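Side-chain contact in PcyX_EBK42635 (Marine metagenome, PDB 5OWG), which probably reduces biliverdin to phycoerythrobilin as a four-electron, ferredoxin-dependent bilin reductase: residues A[15-20]-A[168-173]. Residues are numbered along the deposited sequence; the frame is centred on the assembly and turned at random.
Sequences IKWKDE and MAVSNL
With CG anti to the backbone N (chi1 161°), Trp17 brings the pyrrole edge of its indole up to Ala169 and Val170, while Glu20 offers CB to Val170. These contacts join two near-parallel helices, 14-28 and 161-179, that pack side by side on one face of the antiparallel sheet in the alpha-beta-alpha sandwich of ferredoxin-dependent bilin reductases. The segment axes diverge by just 9° and approach to 10.0 Å, a spacing bridged by Trp17 and Glu20 CB on one helix and Ala169 and Val170 on the other. Ala169 CB lies at the edge of the indole, near the ring plane, 3.6 Å from Trp17 NE1. Val170 approaches obliquely: its CG2 branch is 3.7 Å from Trp17 CD1, and the same methyl lies 3.8 Å from Glu20 CB. CG2 thus touches two residues about one turn apart (i and i+3) on helix 14-28, and Val170 accordingly has the largest area buried by the opposite segment. The contact is made by van der Waals packing, mostly of carbon on carbon, with 173 Å² buried in total. On the sheet side, Trp17 touches Trp74 and Ala76 and meets the Phe93 ring; Ala169 also packs on Phe93. Glu20 changes character along its length: only its CB joins the apolar contact, because a bend at chi2 (-58°) carries the carboxylate away from helix 161-179. There it forms an intrahelical salt bridge, with a weak hydrogen bond from Lys16 NZ to Glu20 OE2 at 3.2 Å.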
loop_
_atom_site.group_PDB
_atom_site.type_symbol
_atom_site.label_atom_id
_atom_site.label_comp_id
_atom_site.label_asym_id
_atom_site.label_seq_id
_atom_site.Cartn_x
_atom_site.Cartn_y
_atom_site.Cartn_z
ATOM N N ILE A 15 -4.937 -13.102 7.186
ATOM C CA ILE A 15 -5.343 -12.285 8.324
ATOM C C ILE A 15 -4.175 -12.100 9.281
ATOM O O ILE A 15 -3.998 -11.025 9.869
ATOM C CB ILE A 15 -6.556 -12.917 9.031
ATOM C CG1 ILE A 15 -7.616 -13.352 8.013
ATOM C CG2 ILE A 15 -7.155 -11.938 10.031
ATOM C CD1 ILE A 15 -8.020 -12.274 7.029
ATOM N N LYS A 16 -3.360 -13.141 9.457
ATOM C CA LYS A 16 -2.156 -13.010 10.268
ATOM C C LYS A 16 -1.224 -11.959 9.681
ATOM O O LYS A 16 -0.808 -11.023 10.373
ATOM C CB LYS A 16 -1.449 -14.361 10.375
ATOM C CG LYS A 16 -0.136 -14.311 11.131
ATOM C CD LYS A 16 0.079 -15.577 11.937
ATOM C CE LYS A 16 1.428 -15.578 12.623
ATOM N NZ LYS A 16 1.633 -14.374 13.480
ATOM N N TRP A 17 -0.891 -12.093 8.394
ATOM C CA TRP A 17 -0.057 -11.094 7.737
ATOM C C TRP A 17 -0.627 -9.692 7.900
ATOM O O TRP A 17 0.126 -8.712 7.922
ATOM C CB TRP A 17 0.095 -11.430 6.251
ATOM C CG TRP A 17 0.538 -10.257 5.428
ATOM C CD1 TRP A 17 1.817 -9.940 5.070
ATOM C CD2 TRP A 17 -0.299 -9.238 4.871
ATOM N NE1 TRP A 17 1.826 -8.786 4.323
ATOM C CE2 TRP A 17 0.539 -8.335 4.188
ATOM C CE3 TRP A 17 -1.677 -9.000 4.887
ATOM C CZ2 TRP A 17 0.044 -7.214 3.527
ATOM C CZ3 TRP A 17 -2.166 -7.889 4.227
ATOM C CH2 TRP A 17 -1.308 -7.009 3.556
ATOM N N LYS A 18 -1.952 -9.572 8.014
ATOM C CA LYS A 18 -2.569 -8.260 8.154
ATOM C C LYS A 18 -2.349 -7.691 9.550
ATOM O O LYS A 18 -2.017 -6.509 9.696
ATOM C CB LYS A 18 -4.065 -8.347 7.845
ATOM C CG LYS A 18 -4.783 -7.003 7.855
ATOM C CD LYS A 18 -6.271 -7.144 7.562
ATOM C CE LYS A 18 -6.995 -7.963 8.622
ATOM N NZ LYS A 18 -6.768 -7.437 9.997
ATOM N N ASP A 19 -2.526 -8.515 10.585
ATOM C CA ASP A 19 -2.302 -8.043 11.947
ATOM C C ASP A 19 -0.827 -7.756 12.193
ATOM O O ASP A 19 -0.484 -6.766 12.849
ATOM C CB ASP A 19 -2.831 -9.067 12.950
ATOM C CG ASP A 19 -4.343 -9.186 12.920
ATOM O OD1 ASP A 19 -4.977 -8.500 12.091
ATOM O OD2 ASP A 19 -4.896 -9.962 13.726
ATOM N N GLU A 20 0.063 -8.608 11.676
ATOM C CA GLU A 20 1.490 -8.320 11.778
ATOM C C GLU A 20 1.833 -7.032 11.041
ATOM O O GLU A 20 2.680 -6.254 11.494
ATOM C CB GLU A 20 2.311 -9.486 11.222
ATOM C CG GLU A 20 2.021 -10.844 11.849
ATOM C CD GLU A 20 2.236 -10.865 13.348
ATOM O OE1 GLU A 20 1.469 -10.197 14.073
ATOM O OE2 GLU A 20 3.174 -11.551 13.805
ATOM N N MET A 168 8.067 -12.620 4.133
ATOM C CA MET A 168 8.915 -11.645 3.454
ATOM C C MET A 168 8.301 -10.253 3.524
ATOM O O MET A 168 8.930 -9.301 3.999
ATOM C CB MET A 168 9.117 -12.054 1.996
ATOM C CG MET A 168 9.945 -13.310 1.781
ATOM S SD MET A 168 9.305 -14.304 0.417
ATOM C CE MET A 168 9.166 -13.066 -0.875
ATOM N N ALA A 169 7.064 -10.118 3.040
ATOM C CA ALA A 169 6.407 -8.818 3.013
ATOM C C ALA A 169 6.421 -8.166 4.387
ATOM O O ALA A 169 6.684 -6.965 4.513
ATOM C CB ALA A 169 4.974 -8.973 2.505
ATOM N N VAL A 170 6.146 -8.948 5.432
ATOM C CA VAL A 170 6.167 -8.411 6.789
ATOM C C VAL A 170 7.583 -8.002 7.171
ATOM O O VAL A 170 7.796 -6.944 7.776
ATOM C CB VAL A 170 5.573 -9.442 7.771
ATOM C CG1 VAL A 170 6.246 -9.376 9.145
ATOM C CG2 VAL A 170 4.073 -9.221 7.912
ATOM N N SER A 171 8.574 -8.821 6.813
ATOM C CA SER A 171 9.957 -8.501 7.146
ATOM C C SER A 171 10.540 -7.463 6.197
ATOM O O SER A 171 11.410 -6.681 6.598
ATOM C CB SER A 171 10.812 -9.769 7.129
ATOM O OG SER A 171 10.294 -10.745 8.019
ATOM N N ASN A 172 10.077 -7.439 4.944
ATOM C CA ASN A 172 10.516 -6.407 4.011
ATOM C C ASN A 172 9.934 -5.049 4.381
ATOM O O ASN A 172 10.526 -4.012 4.058
ATOM C CB ASN A 172 10.122 -6.791 2.583
ATOM C CG ASN A 172 10.838 -8.038 2.093
ATOM O OD1 ASN A 172 11.392 -8.801 2.885
ATOM N ND2 ASN A 172 10.826 -8.252 0.782
ATOM N N LEU A 173 8.784 -5.036 5.056
ATOM C CA LEU A 173 8.205 -3.788 5.539
ATOM C C LEU A 173 9.025 -3.219 6.690
ATOM O O LEU A 173 9.496 -2.077 6.633
ATOM C CB LEU A 173 6.757 -4.024 5.974
ATOM C CG LEU A 173 6.022 -2.840 6.605
ATOM C CD1 LEU A 173 5.892 -1.686 5.624
ATOM C CD2 LEU A 173 4.656 -3.285 7.099
#